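Local coordinates for dihydroneopterin triphosphate diphosphatase (Escherichia coli O157:H7, PDB 5U7F), which probably hydrolyses dihydroneopterin triphosphate to the monophosphate and pyrophosphate in folate biosynthesis, and also nucleoside triphosphates, preferring dATP, at residues R8-V14 and S38-E44. Numbering follows the deposited sequence.
Sequences RPVSILV and SVTGSVE. With CO (cobalt (II) ion), chain F; SO4 (sulfate ion), chain C.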
ATOM      1  N   ARG A   8      -3.507   4.836 -13.684  1.00 23.22           N
ATOM      2  CA  ARG A   8      -2.508   5.905 -13.840  1.00 23.78           C
ATOM      3  C   ARG A   8      -1.155   5.422 -13.300  1.00 16.68           C
ATOM      4  O   ARG A   8      -1.116   4.763 -12.266  1.00 19.73           O
ATOM      5  CB  ARG A   8      -2.949   7.177 -13.115  1.00 25.83           C
ATOM      6  CG  ARG A   8      -4.289   7.772 -13.585  1.00 32.54           C
ATOM      7  CD  ARG A   8      -4.207   9.299 -13.845  1.00 38.82           C
ATOM      8  NE  ARG A   8      -3.530  10.015 -12.770  1.00 40.10           N
ATOM      9  CZ  ARG A   8      -2.262  10.448 -12.791  1.00 48.83           C
ATOM     10  NH1 ARG A   8      -1.472  10.270 -13.858  1.00 32.80           N
ATOM     11  NH2 ARG A   8      -1.769  11.069 -11.716  1.00 32.17           N
ATOM     12  N   PRO A   9      -0.045   5.766 -13.966  1.00 13.85           N
ATOM     13  CA  PRO A   9       1.276   5.305 -13.508  1.00 14.37           C
ATOM     14  C   PRO A   9       1.920   6.220 -12.440  1.00 15.67           C
ATOM     15  O   PRO A   9       3.130   6.395 -12.412  1.00 15.57           O
ATOM     16  CB  PRO A   9       2.089   5.310 -14.782  1.00 19.20           C
ATOM     17  CG  PRO A   9       1.497   6.417 -15.579  1.00 18.87           C
ATOM     18  CD  PRO A   9       0.044   6.427 -15.283  1.00 17.08           C
ATOM     19  N   VAL A  10       1.068   6.798 -11.604  1.00 13.35           N
ATOM     20  CA  VAL A  10       1.462   7.568 -10.434  1.00 14.80           C
ATOM     21  C   VAL A  10       0.630   6.998  -9.294  1.00 17.09           C
ATOM     22  O   VAL A  10      -0.599   6.968  -9.363  1.00 19.44           O
ATOM     23  CB  VAL A  10       1.206   9.080 -10.615  1.00 16.67           C
ATOM     24  CG1 VAL A  10       1.477   9.851  -9.313  1.00 16.49           C
ATOM     25  CG2 VAL A  10       2.060   9.641 -11.727  1.00 21.82           C
ATOM     26  N   SER A  11       1.295   6.488  -8.275  1.00 15.05           N
ATOM     27  CA  SER A  11       0.601   5.750  -7.223  1.00 16.42           C
ATOM     28  C   SER A  11       1.148   6.092  -5.831  1.00 14.56           C
ATOM     29  O   SER A  11       2.150   6.809  -5.684  1.00 16.72           O
ATOM     30  CB  SER A  11       0.720   4.254  -7.492  1.00 21.15           C
ATOM     31  OG  SER A  11       2.035   3.796  -7.216  1.00 20.38           O
ATOM     32  N   ILE A  12       0.443   5.595  -4.833  1.00 12.40           N
ATOM     33  CA  ILE A  12       0.828   5.710  -3.445  1.00 15.99           C
ATOM     34  C   ILE A  12       0.885   4.328  -2.827  1.00 17.15           C
ATOM     35  O   ILE A  12       0.269   3.371  -3.317  1.00 15.12           O
ATOM     36  CB  ILE A  12      -0.117   6.649  -2.646  1.00 17.80           C
ATOM     37  CG1 ILE A  12      -1.580   6.228  -2.726  1.00 16.71           C
ATOM     38  CG2 ILE A  12       0.021   8.084  -3.150  1.00 17.42           C
ATOM     39  CD1 ILE A  12      -1.980   5.156  -1.762  1.00 17.33           C
ATOM     40  N   LEU A  13       1.707   4.219  -1.793  1.00 12.52           N
ATOM     41  CA  LEU A  13       1.838   3.012  -0.987  1.00 14.50           C
ATOM     42  C   LEU A  13       1.645   3.442   0.455  1.00 16.15           C
ATOM     43  O   LEU A  13       2.260   4.413   0.873  1.00 16.35           O
ATOM     44  CB  LEU A  13       3.215   2.372  -1.181  1.00 18.41           C
ATOM     45  CG  LEU A  13       3.675   1.342  -0.142  1.00 23.51           C
ATOM     46  CD1 LEU A  13       3.031   0.059  -0.484  1.00 19.23           C
ATOM     47  CD2 LEU A  13       5.181   1.202  -0.150  1.00 18.07           C
ATOM     48  N   VAL A  14       0.763   2.779   1.202  1.00 12.97           N
ATOM     49  CA  VAL A  14       0.597   3.085   2.624  1.00 16.39           C
ATOM     50  C   VAL A  14       0.935   1.852   3.441  1.00 17.13           C
ATOM     51  O   VAL A  14       0.245   0.816   3.397  1.00 15.74           O
ATOM     52  CB  VAL A  14      -0.829   3.567   2.970  1.00 13.98           C
ATOM     53  CG1 VAL A  14      -0.916   3.877   4.472  1.00 17.87           C
ATOM     54  CG2 VAL A  14      -1.209   4.775   2.150  1.00 16.59           C
ATOM     55  N   SER A  38       0.961  -4.143   1.150  1.00 15.36           N
ATOM     56  CA  SER A  38       0.302  -3.078   1.883  1.00 17.37           C
ATOM     57  C   SER A  38      -0.698  -2.366   0.933  1.00 14.18           C
ATOM     58  O   SER A  38      -0.912  -2.806  -0.218  1.00 15.62           O
ATOM     59  CB  SER A  38       1.353  -2.092   2.454  1.00 16.72           C
ATOM     60  OG  SER A  38       2.466  -2.791   3.006  1.00 14.16           O
ATOM     61  N   VAL A  39      -1.369  -1.326   1.413  1.00 15.86           N
ATOM     62  CA  VAL A  39      -2.320  -0.596   0.577  1.00 18.33           C
ATOM     63  C   VAL A  39      -1.591   0.176  -0.542  1.00 17.59           C
ATOM     64  O   VAL A  39      -0.661   0.908  -0.265  1.00 16.96           O
ATOM     65  CB  VAL A  39      -3.158   0.353   1.433  1.00 19.07           C
ATOM     66  CG1 VAL A  39      -3.933   1.340   0.598  1.00 17.94           C
ATOM     67  CG2 VAL A  39      -4.122  -0.456   2.299  1.00 23.14           C
ATOM     68  N   THR A  40      -1.985  -0.034  -1.800  1.00 17.27           N
ATOM     69  CA  THR A  40      -1.451   0.768  -2.920  1.00 17.76           C
ATOM     70  C   THR A  40      -2.632   1.293  -3.712  1.00 23.04           C
ATOM     71  O   THR A  40      -3.721   0.736  -3.641  1.00 20.49           O
ATOM     72  CB  THR A  40      -0.496  -0.014  -3.864  1.00 23.79           C
ATOM     73  OG1 THR A  40      -1.218  -1.023  -4.577  1.00 31.35           O
ATOM     74  CG2 THR A  40       0.649  -0.637  -3.104  1.00 24.93           C
ATOM     75  N   GLY A  41      -2.436   2.389  -4.439  1.00 21.12           N
ATOM     76  CA  GLY A  41      -3.483   2.884  -5.306  1.00 17.50           C
ATOM     77  C   GLY A  41      -2.991   4.003  -6.187  1.00 17.84           C
ATOM     78  O   GLY A  41      -2.044   4.701  -5.811  1.00 16.16           O
ATOM     79  N   SER A  42      -3.633   4.161  -7.344  1.00 17.30           N
ATOM     80  CA  SER A  42      -3.335   5.271  -8.264  1.00 23.07           C
ATOM     81  C   SER A  42      -3.781   6.620  -7.715  1.00 20.31           C
ATOM     82  O   SER A  42      -4.820   6.731  -7.065  1.00 22.06           O
ATOM     83  CB  SER A  42      -4.007   5.048  -9.626  1.00 22.85           C
ATOM     84  OG  SER A  42      -3.441   3.956 -10.322  1.00 25.23           O
ATOM     85  N   VAL A  43      -2.963   7.643  -7.975  1.00 18.71           N
ATOM     86  CA  VAL A  43      -3.325   9.036  -7.743  1.00 17.92           C
ATOM     87  C   VAL A  43      -4.142   9.536  -8.910  1.00 24.12           C
ATOM     88  O   VAL A  43      -3.636   9.621 -10.034  1.00 27.66           O
ATOM     89  CB  VAL A  43      -2.083   9.929  -7.583  1.00 17.36           C
ATOM     90  CG1 VAL A  43      -2.480  11.370  -7.256  1.00 21.26           C
ATOM     91  CG2 VAL A  43      -1.189   9.365  -6.520  1.00 15.58           C
ATOM     92  N   GLU A  44      -5.396   9.888  -8.657  1.00 24.06           N
ATOM     93  CA  GLU A  44      -6.283  10.322  -9.734  1.00 28.08           C
ATOM     94  C   GLU A  44      -6.101  11.792 -10.081  1.00 31.21           C
ATOM     95  O   GLU A  44      -5.590  12.578  -9.295  1.00 25.18           O
ATOM     96  CB  GLU A  44      -7.741  10.075  -9.363  1.00 33.29           C
ATOM     97  CG  GLU A  44      -8.053   8.610  -9.050  1.00 39.06           C
ATOM     98  CD  GLU A  44      -7.798   7.670 -10.234  1.00 48.02           C
ATOM     99  OE1 GLU A  44      -7.774   8.149 -11.387  1.00 65.63           O
ATOM    100  OE2 GLU A  44      -7.622   6.451 -10.017  1.00 44.46           O
TER
HETATM  101 CO    CO F 205      -4.861  -0.828  -4.322  0.77 23.18          CO
HETATM  102  S   SO4 C 202      -5.670   0.688  -7.169  0.61 23.36           S
HETATM  103  O1  SO4 C 202      -4.311   0.337  -7.616  1.00 30.48           O
HETATM  104  O2  SO4 C 202      -6.620  -0.119  -7.938  0.85 35.31           O
HETATM  105  O3  SO4 C 202      -5.798   0.431  -5.723  1.00 22.48           O
HETATM  106  O4  SO4 C 202      -5.937   2.096  -7.441  1.00 28.04           O
HETATM  107  O   HOH W   1      -3.481  -1.149  -5.984  1.00 29.05           O
HETATM  108  O   HOH W   2      -3.778  -1.968  -2.798  1.00 26.94           O
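I12 and G41 form a hydrogen-bonded pair at the middle of an antiparallel ladder in the mixed sheet of the Nudix fold. It joins 10-14 to 39-42, where the strand runs into the Nudix box. I12 N donates to G41 O at 2.8 Å, and G41 N returns a longer bond to I12 O. V14 N to V39 O repeats the pattern; the reverse bond, V39 N to V14 O, is weak. Past the strand end, V43 N reaches V10 O at 2.8 Å with a nearly straight N-H...O angle of 167°.

Apolar contacts lie on both faces. CG2 of V43, anti to its own carbonyl carbon, lies between V10 CG1 and I12 CG2, 3.8 Å from the latter. V14 and V39 lie on the same face as I12, and this face packs on helix 49-61. On the other face, L13 CD1 touches T40 CG2 at 3.6 Å. L13 also meets helix 136-147.

One cobalt of the metal cluster lies along the other edge of 39-42. It is bound by T40 O at 2.0 Å; a sulfate oxygen, two waters, E60 and E117 complete its coordination. One of these waters also accepts from T40 N. S42 N donates to sulfate O4, and K7 holds the same anion. T40 forms a non-hydrogen-bonded pair with L13, so its carbonyl points to the metal, while those of V39 and G41 bond to 10-14. The sulfate, probably from the crystallisation liquor, may mimic a substrate phosphate.

R8 reaches the loop just past the strand. Its chain bends at chi2 (-132°) and again at chi3, bringing the guanidinium edge to the V43 carbonyl. Two weak bonds converge on V43 O, from R8 NE at 2.8 Å and from R8 NH2 at 2.9 Å.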